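Local coordinates for STIL N-terminal domain-containing protein (Trichoplax adhaerens, PDB 5OI9), which probably takes part in centriole assembly as a STIL-family protein, this chain being its N-terminal domain, at residues Pro255-Ile267 with Ile289-Gln303. Sequence-based numbering, arbitrary orientation.
Sequences PLVGIWVDGVISI and IRDGSTGFILVLYTQ
Gly258 to Asp262 runs parallel to Ile297 to Tyr301, and each strand takes bonds from the other in turn. Ile297 N reaches Val257 O at 3.0 Å, Ile259 N answers to Ile297 O, and the alternation continues through Val299 N to Ile259 O and Val261 N to Val299 O. Tyr301 N to Val261 O closes the regular run at 2.8 Å. Gly263, with positive phi, turns the chain: its N makes a weak bond to Tyr301 O, and pairing resumes where Gln303 N meets Val264 O at 2.9 Å. At the other end Leu256 O receives two weak bonds, from Ile289 N and Arg290 N.

Most of the apolar contacts gather on the face carrying Ile259, Val261, Leu298 and Leu300. Leu298 CD1 rests against both Ile259 CG1 and Val261 CG2, 3.8 Å from each. With CG anti to the backbone N (chi1 -169°), Leu300 lies alongside Val261, its CD1 3.7 Å from Val261 CB, while its CD2 meets Ile267 CB at 3.7 Å after the chain has doubled back over this face. On the reverse face Trp260 CB packs on Val299 CB, and Tyr301 turns a ring edge to Trp260 CB; Asp262 OD1 comes to 3.7 Å from Tyr301 CB, the carboxylate and ring planes 78° apart. Beside the loop at Ile289 and Arg290, Val257 CG1 packs on Ile289 CG1 and Arg290 CG.

These are the two parallel strands of a beta-alpha-beta unit. Helix 270-281 covers the Ile259 and Val261 face through Ala275, Tyr279 and Tyr271. Trp260 NE1 bonds to Val244 O across the reverse face, and antiparallel strands 229-235 and 309-314 flank the pair in a mixed sheet.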
ATOM      1  N   PRO A 255      25.527   5.851  -8.129  1.00 15.42           N
ATOM      2  CA  PRO A 255      24.725   6.973  -8.649  1.00 16.30           C
ATOM      3  C   PRO A 255      23.484   6.470  -9.375  1.00 14.74           C
ATOM      4  O   PRO A 255      23.581   5.777 -10.390  1.00 17.36           O
ATOM      5  CB  PRO A 255      25.691   7.688  -9.602  1.00 17.74           C
ATOM      6  CG  PRO A 255      26.686   6.641  -9.985  1.00 16.83           C
ATOM      7  CD  PRO A 255      26.854   5.786  -8.764  1.00 15.36           C
ATOM      8  N   LEU A 256      22.315   6.833  -8.855  1.00 13.73           N
ATOM      9  CA  LEU A 256      21.040   6.353  -9.368  1.00  9.33           C
ATOM     10  C   LEU A 256      20.294   7.477 -10.074  1.00  9.89           C
ATOM     11  O   LEU A 256      20.338   8.632  -9.642  1.00  9.81           O
ATOM     12  CB  LEU A 256      20.184   5.778  -8.236  1.00 10.45           C
ATOM     13  CG  LEU A 256      20.748   4.527  -7.556  1.00 10.51           C
ATOM     14  CD1 LEU A 256      19.912   4.134  -6.350  1.00 14.96           C
ATOM     15  CD2 LEU A 256      20.828   3.376  -8.556  1.00  8.47           C
ATOM     16  N   VAL A 257      19.606   7.129 -11.162  1.00  8.45           N
ATOM     17  CA  VAL A 257      18.854   8.089 -11.959  1.00  9.36           C
ATOM     18  C   VAL A 257      17.392   7.705 -12.119  1.00 11.30           C
ATOM     19  O   VAL A 257      16.655   8.406 -12.819  1.00  8.58           O
ATOM     20  CB  VAL A 257      19.498   8.296 -13.345  1.00 14.16           C
ATOM     21  CG1 VAL A 257      20.849   8.986 -13.208  1.00  8.73           C
ATOM     22  CG2 VAL A 257      19.639   6.957 -14.064  1.00  7.69           C
ATOM     23  N   GLY A 258      16.950   6.616 -11.504  1.00 12.74           N
ATOM     24  CA  GLY A 258      15.564   6.212 -11.641  1.00 13.46           C
ATOM     25  C   GLY A 258      15.388   4.748 -11.280  1.00 10.27           C
ATOM     26  O   GLY A 258      16.165   4.183 -10.513  1.00 11.93           O
ATOM     27  N   ILE A 259      14.340   4.156 -11.855  1.00  8.70           N
ATOM     28  CA  ILE A 259      13.892   2.815 -11.504  1.00 12.41           C
ATOM     29  C   ILE A 259      13.483   2.070 -12.767  1.00 10.16           C
ATOM     30  O   ILE A 259      13.258   2.662 -13.824  1.00 10.10           O
ATOM     31  CB  ILE A 259      12.701   2.836 -10.519  1.00  9.40           C
ATOM     32  CG1 ILE A 259      11.503   3.540 -11.163  1.00 10.04           C
ATOM     33  CG2 ILE A 259      13.086   3.510  -9.215  1.00  9.57           C
ATOM     34  CD1 ILE A 259      10.246   3.542 -10.302  1.00 10.32           C
ATOM     35  N   TRP A 260      13.393   0.748 -12.641  1.00 11.42           N
ATOM     36  CA  TRP A 260      12.749  -0.086 -13.642  1.00 12.98           C
ATOM     37  C   TRP A 260      11.668  -0.917 -12.965  1.00 12.46           C
ATOM     38  O   TRP A 260      11.783  -1.274 -11.788  1.00 11.75           O
ATOM     39  CB  TRP A 260      13.751  -0.994 -14.380  1.00  9.31           C
ATOM     40  CG  TRP A 260      14.478  -1.981 -13.518  1.00 12.44           C
ATOM     41  CD1 TRP A 260      15.714  -1.826 -12.955  1.00 13.27           C
ATOM     42  CD2 TRP A 260      14.027  -3.287 -13.139  1.00 12.12           C
ATOM     43  NE1 TRP A 260      16.054  -2.951 -12.243  1.00 12.19           N
ATOM     44  CE2 TRP A 260      15.036  -3.861 -12.339  1.00 14.83           C
ATOM     45  CE3 TRP A 260      12.865  -4.023 -13.393  1.00 12.67           C
ATOM     46  CZ2 TRP A 260      14.918  -5.137 -11.789  1.00 13.41           C
ATOM     47  CZ3 TRP A 260      12.747  -5.289 -12.842  1.00 16.57           C
ATOM     48  CH2 TRP A 260      13.769  -5.833 -12.052  1.00 12.47           C
ATOM     49  N   VAL A 261      10.597  -1.196 -13.707  1.00 11.28           N
ATOM     50  CA  VAL A 261       9.461  -1.953 -13.196  1.00 10.31           C
ATOM     51  C   VAL A 261       9.062  -2.994 -14.234  1.00 16.74           C
ATOM     52  O   VAL A 261       9.025  -2.704 -15.436  1.00 16.20           O
ATOM     53  CB  VAL A 261       8.267  -1.034 -12.850  1.00 12.29           C
ATOM     54  CG1 VAL A 261       7.039  -1.860 -12.478  1.00 10.72           C
ATOM     55  CG2 VAL A 261       8.634  -0.091 -11.710  1.00  8.46           C
ATOM     56  N   ASP A 262       8.764  -4.204 -13.767  1.00 17.02           N
ATOM     57  CA  ASP A 262       8.394  -5.322 -14.621  1.00 17.94           C
ATOM     58  C   ASP A 262       7.100  -5.946 -14.110  1.00 25.38           C
ATOM     59  O   ASP A 262       6.794  -5.892 -12.916  1.00 23.18           O
ATOM     60  CB  ASP A 262       9.518  -6.374 -14.652  1.00 21.38           C
ATOM     61  CG  ASP A 262       9.188  -7.568 -15.523  1.00 33.40           C
ATOM     62  OD1 ASP A 262       8.381  -7.421 -16.464  1.00 38.69           O
ATOM     63  OD2 ASP A 262       9.733  -8.661 -15.257  1.00 34.15           O
ATOM     64  N   GLY A 263       6.335  -6.528 -15.029  1.00 21.54           N
ATOM     65  CA  GLY A 263       5.186  -7.331 -14.657  1.00 27.23           C
ATOM     66  C   GLY A 263       3.877  -6.595 -14.484  1.00 24.39           C
ATOM     67  O   GLY A 263       3.006  -7.084 -13.758  1.00 23.82           O
ATOM     68  N   VAL A 264       3.705  -5.439 -15.121  1.00 21.54           N
ATOM     69  CA  VAL A 264       2.441  -4.716 -15.095  1.00 22.45           C
ATOM     70  C   VAL A 264       1.942  -4.571 -16.526  1.00 21.34           C
ATOM     71  O   VAL A 264       2.687  -4.749 -17.492  1.00 19.88           O
ATOM     72  CB  VAL A 264       2.561  -3.332 -14.421  1.00 21.48           C
ATOM     73  CG1 VAL A 264       3.090  -3.471 -13.004  1.00 21.06           C
ATOM     74  CG2 VAL A 264       3.453  -2.417 -15.243  1.00 16.15           C
ATOM     75  N   ILE A 265       0.660  -4.240 -16.655  1.00 20.60           N
ATOM     76  CA  ILE A 265       0.070  -4.053 -17.976  1.00 22.05           C
ATOM     77  C   ILE A 265       0.316  -2.644 -18.496  1.00 23.78           C
ATOM     78  O   ILE A 265       0.588  -2.454 -19.684  1.00 24.00           O
ATOM     79  CB  ILE A 265      -1.435  -4.398 -17.940  1.00 25.65           C
ATOM     80  CG1 ILE A 265      -1.622  -5.916 -17.949  1.00 29.23           C
ATOM     81  CG2 ILE A 265      -2.170  -3.767 -19.111  1.00 26.57           C
ATOM     82  CD1 ILE A 265      -3.062  -6.359 -17.858  1.00 33.47           C
ATOM     83  N   SER A 266       0.247  -1.639 -17.626  1.00 14.12           N
ATOM     84  CA  SER A 266       0.457  -0.259 -18.041  1.00 22.85           C
ATOM     85  C   SER A 266       1.085   0.515 -16.890  1.00 21.92           C
ATOM     86  O   SER A 266       1.322  -0.021 -15.804  1.00 20.57           O
ATOM     87  CB  SER A 266      -0.855   0.394 -18.487  1.00 17.95           C
ATOM     88  OG  SER A 266      -1.676   0.696 -17.373  1.00 23.88           O
ATOM     89  N   ILE A 267       1.352   1.800 -17.140  1.00 17.63           N
ATOM     90  CA  ILE A 267       1.916   2.670 -16.117  1.00 20.35           C
ATOM     91  C   ILE A 267       0.908   3.023 -15.034  1.00 25.26           C
ATOM     92  O   ILE A 267       1.296   3.527 -13.974  1.00 21.95           O
ATOM     93  CB  ILE A 267       2.482   3.942 -16.782  1.00 18.09           C
ATOM     94  CG1 ILE A 267       3.385   4.708 -15.813  1.00 23.15           C
ATOM     95  CG2 ILE A 267       1.353   4.820 -17.314  1.00 15.28           C
ATOM     96  CD1 ILE A 267       3.970   5.951 -16.395  1.00 16.99           C
ATOM     97  N   ILE A 289      21.193  11.022  -8.014  1.00 13.48           N
ATOM     98  CA  ILE A 289      21.557  12.233  -8.745  1.00 15.30           C
ATOM     99  C   ILE A 289      20.446  12.723  -9.660  1.00 15.72           C
ATOM    100  O   ILE A 289      20.524  13.845 -10.173  1.00 13.44           O
ATOM    101  CB  ILE A 289      22.851  12.017  -9.556  1.00 12.19           C
ATOM    102  CG1 ILE A 289      22.625  11.005 -10.680  1.00 14.28           C
ATOM    103  CG2 ILE A 289      23.974  11.561  -8.639  1.00 13.72           C
ATOM    104  CD1 ILE A 289      23.818  10.847 -11.610  1.00 11.94           C
ATOM    105  N   ARG A 290      19.422  11.908  -9.887  1.00 14.35           N
ATOM    106  CA  ARG A 290      18.179  12.348 -10.505  1.00 10.66           C
ATOM    107  C   ARG A 290      17.040  11.937  -9.586  1.00 15.71           C
ATOM    108  O   ARG A 290      16.972  10.779  -9.161  1.00 14.55           O
ATOM    109  CB  ARG A 290      18.005  11.743 -11.903  1.00 11.90           C
ATOM    110  CG  ARG A 290      19.006  12.264 -12.936  1.00 17.96           C
ATOM    111  CD  ARG A 290      18.717  13.716 -13.303  1.00 17.61           C
ATOM    112  NE  ARG A 290      19.703  14.259 -14.231  1.00 27.75           N
ATOM    113  CZ  ARG A 290      20.740  15.007 -13.866  1.00 35.23           C
ATOM    114  NH1 ARG A 290      20.927  15.309 -12.588  1.00 30.50           N
ATOM    115  NH2 ARG A 290      21.588  15.459 -14.781  1.00 36.87           N
ATOM    116  N   ASP A 291      16.167  12.883  -9.260  1.00 12.00           N
ATOM    117  CA  ASP A 291      15.128  12.647  -8.264  1.00 11.30           C
ATOM    118  C   ASP A 291      13.846  13.329  -8.733  1.00 16.87           C
ATOM    119  O   ASP A 291      13.668  13.620  -9.922  1.00 12.20           O
ATOM    120  CB  ASP A 291      15.605  13.117  -6.877  1.00 13.78           C
ATOM    121  CG  ASP A 291      15.980  14.593  -6.841  1.00 17.28           C
ATOM    122  OD1 ASP A 291      15.638  15.339  -7.782  1.00 16.39           O
ATOM    123  OD2 ASP A 291      16.628  15.011  -5.856  1.00 18.81           O
ATOM    124  N   GLY A 292      12.941  13.601  -7.790  1.00 15.70           N
ATOM    125  CA  GLY A 292      11.642  14.137  -8.151  1.00 15.34           C
ATOM    126  C   GLY A 292      11.690  15.555  -8.683  1.00 21.72           C
ATOM    127  O   GLY A 292      10.807  15.963  -9.444  1.00 20.85           O
ATOM    128  N   SER A 293      12.712  16.322  -8.298  1.00 16.22           N
ATOM    129  CA  SER A 293      12.819  17.709  -8.741  1.00 18.18           C
ATOM    130  C   SER A 293      13.419  17.811 -10.137  1.00 18.58           C
ATOM    131  O   SER A 293      12.976  18.632 -10.948  1.00 20.79           O
ATOM    132  CB  SER A 293      13.654  18.514  -7.746  1.00 17.30           C
ATOM    133  OG  SER A 293      13.111  18.424  -6.440  1.00 32.77           O
ATOM    134  N   THR A 294      14.434  16.997 -10.432  1.00 15.07           N
ATOM    135  CA  THR A 294      15.047  17.005 -11.753  1.00 20.11           C
ATOM    136  C   THR A 294      14.280  16.160 -12.759  1.00 19.15           C
ATOM    137  O   THR A 294      14.480  16.320 -13.968  1.00 18.78           O
ATOM    138  CB  THR A 294      16.490  16.498 -11.666  1.00 18.33           C
ATOM    139  OG1 THR A 294      16.487  15.117 -11.279  1.00 17.30           O
ATOM    140  CG2 THR A 294      17.270  17.299 -10.640  1.00 12.71           C
ATOM    141  N   GLY A 295      13.400  15.281 -12.292  1.00 19.36           N
ATOM    142  CA  GLY A 295      12.835  14.261 -13.149  1.00 14.22           C
ATOM    143  C   GLY A 295      13.730  13.041 -13.147  1.00 15.02           C
ATOM    144  O   GLY A 295      14.954  13.170 -13.252  1.00 13.19           O
ATOM    145  N   PHE A 296      13.151  11.855 -12.999  1.00  9.91           N
ATOM    146  CA  PHE A 296      13.921  10.624 -13.012  1.00 13.97           C
ATOM    147  C   PHE A 296      13.296   9.663 -14.010  1.00 12.01           C
ATOM    148  O   PHE A 296      12.150   9.830 -14.433  1.00 12.44           O
ATOM    149  CB  PHE A 296      14.017   9.984 -11.616  1.00 13.38           C
ATOM    150  CG  PHE A 296      12.692   9.594 -11.023  1.00 12.06           C
ATOM    151  CD1 PHE A 296      12.205   8.304 -11.168  1.00 10.54           C
ATOM    152  CD2 PHE A 296      11.945  10.508 -10.298  1.00 12.66           C
ATOM    153  CE1 PHE A 296      10.992   7.937 -10.610  1.00 14.34           C
ATOM    154  CE2 PHE A 296      10.733  10.149  -9.739  1.00 13.21           C
ATOM    155  CZ  PHE A 296      10.255   8.861  -9.896  1.00 14.43           C
ATOM    156  N   ILE A 297      14.069   8.668 -14.398  1.00 12.21           N
ATOM    157  CA  ILE A 297      13.679   7.804 -15.502  1.00 12.18           C
ATOM    158  C   ILE A 297      12.988   6.567 -14.953  1.00 10.90           C
ATOM    159  O   ILE A 297      13.315   6.062 -13.874  1.00 11.45           O
ATOM    160  CB  ILE A 297      14.893   7.436 -16.384  1.00 13.49           C
ATOM    161  CG1 ILE A 297      14.428   6.805 -17.699  1.00 15.45           C
ATOM    162  CG2 ILE A 297      15.843   6.502 -15.638  1.00 14.92           C
ATOM    163  CD1 ILE A 297      15.479   6.799 -18.783  1.00 22.64           C
ATOM    164  N   LEU A 298      11.995   6.096 -15.700  1.00 10.69           N
ATOM    165  CA  LEU A 298      11.329   4.829 -15.435  1.00 13.25           C
ATOM    166  C   LEU A 298      11.429   3.980 -16.691  1.00 10.34           C
ATOM    167  O   LEU A 298      10.953   4.387 -17.754  1.00  8.60           O
ATOM    168  CB  LEU A 298       9.865   5.040 -15.038  1.00 11.88           C
ATOM    169  CG  LEU A 298       8.946   3.820 -15.148  1.00 11.90           C
ATOM    170  CD1 LEU A 298       9.344   2.738 -14.154  1.00  8.68           C
ATOM    171  CD2 LEU A 298       7.494   4.239 -14.944  1.00 12.42           C
ATOM    172  N   VAL A 299      12.071   2.823 -16.574  1.00 13.35           N
ATOM    173  CA  VAL A 299      12.115   1.835 -17.644  1.00 11.55           C
ATOM    174  C   VAL A 299      11.038   0.809 -17.328  1.00 11.95           C
ATOM    175  O   VAL A 299      11.167   0.031 -16.377  1.00 12.96           O
ATOM    176  CB  VAL A 299      13.502   1.189 -17.768  1.00 13.75           C
ATOM    177  CG1 VAL A 299      13.532   0.217 -18.932  1.00 13.02           C
ATOM    178  CG2 VAL A 299      14.569   2.261 -17.942  1.00 10.01           C
ATOM    179  N   LEU A 300       9.960   0.819 -18.107  1.00 11.98           N
ATOM    180  CA  LEU A 300       8.755   0.057 -17.797  1.00 13.36           C
ATOM    181  C   LEU A 300       8.651  -1.128 -18.748  1.00 17.50           C
ATOM    182  O   LEU A 300       8.391  -0.952 -19.943  1.00 18.86           O
ATOM    183  CB  LEU A 300       7.519   0.949 -17.893  1.00 10.92           C
ATOM    184  CG  LEU A 300       6.216   0.367 -17.345  1.00 17.44           C
ATOM    185  CD1 LEU A 300       6.372   0.006 -15.876  1.00 13.13           C
ATOM    186  CD2 LEU A 300       5.076   1.353 -17.539  1.00 14.79           C
ATOM    187  N   TYR A 301       8.835  -2.333 -18.211  1.00 13.19           N
ATOM    188  CA  TYR A 301       8.672  -3.569 -18.976  1.00 15.63           C
ATOM    189  C   TYR A 301       7.242  -4.059 -18.790  1.00 17.99           C
ATOM    190  O   TYR A 301       6.926  -4.775 -17.839  1.00 20.96           O
ATOM    191  CB  TYR A 301       9.681  -4.619 -18.526  1.00 14.70           C
ATOM    192  CG  TYR A 301      11.115  -4.234 -18.791  1.00 16.34           C
ATOM    193  CD1 TYR A 301      11.722  -4.539 -20.002  1.00 15.58           C
ATOM    194  CD2 TYR A 301      11.864  -3.562 -17.831  1.00 14.04           C
ATOM    195  CE1 TYR A 301      13.034  -4.188 -20.252  1.00 18.25           C
ATOM    196  CE2 TYR A 301      13.175  -3.208 -18.071  1.00 13.61           C
ATOM    197  CZ  TYR A 301      13.755  -3.522 -19.284  1.00 19.85           C
ATOM    198  OH  TYR A 301      15.061  -3.171 -19.530  1.00 17.83           O
ATOM    199  N   THR A 302       6.361  -3.668 -19.706  1.00 16.05           N
ATOM    200  CA  THR A 302       4.982  -4.118 -19.612  1.00 21.24           C
ATOM    201  C   THR A 302       4.847  -5.546 -20.135  1.00 25.08           C
ATOM    202  O   THR A 302       5.654  -6.028 -20.936  1.00 21.85           O
ATOM    203  CB  THR A 302       4.042  -3.190 -20.385  1.00 20.42           C
ATOM    204  OG1 THR A 302       4.277  -3.320 -21.792  1.00 20.81           O
ATOM    205  CG2 THR A 302       4.257  -1.743 -19.966  1.00 19.29           C
ATOM    206  N   GLN A 303       3.803  -6.225 -19.662  1.00 22.32           N
ATOM    207  CA  GLN A 303       3.530  -7.598 -20.062  1.00 27.35           C
ATOM    208  C   GLN A 303       2.890  -7.700 -21.439  1.00 23.28           C
ATOM    209  O   GLN A 303       2.798  -8.808 -21.979  1.00 29.63           O
ATOM    210  CB  GLN A 303       2.618  -8.276 -19.034  1.00 30.92           C
ATOM    211  CG  GLN A 303       3.213  -8.397 -17.643  1.00 35.10           C
ATOM    212  CD  GLN A 303       2.186  -8.821 -16.610  1.00 42.70           C
ATOM    213  OE1 GLN A 303       1.016  -8.447 -16.695  1.00 41.27           O
ATOM    214  NE2 GLN A 303       2.618  -9.608 -15.632  1.00 49.32           N
TER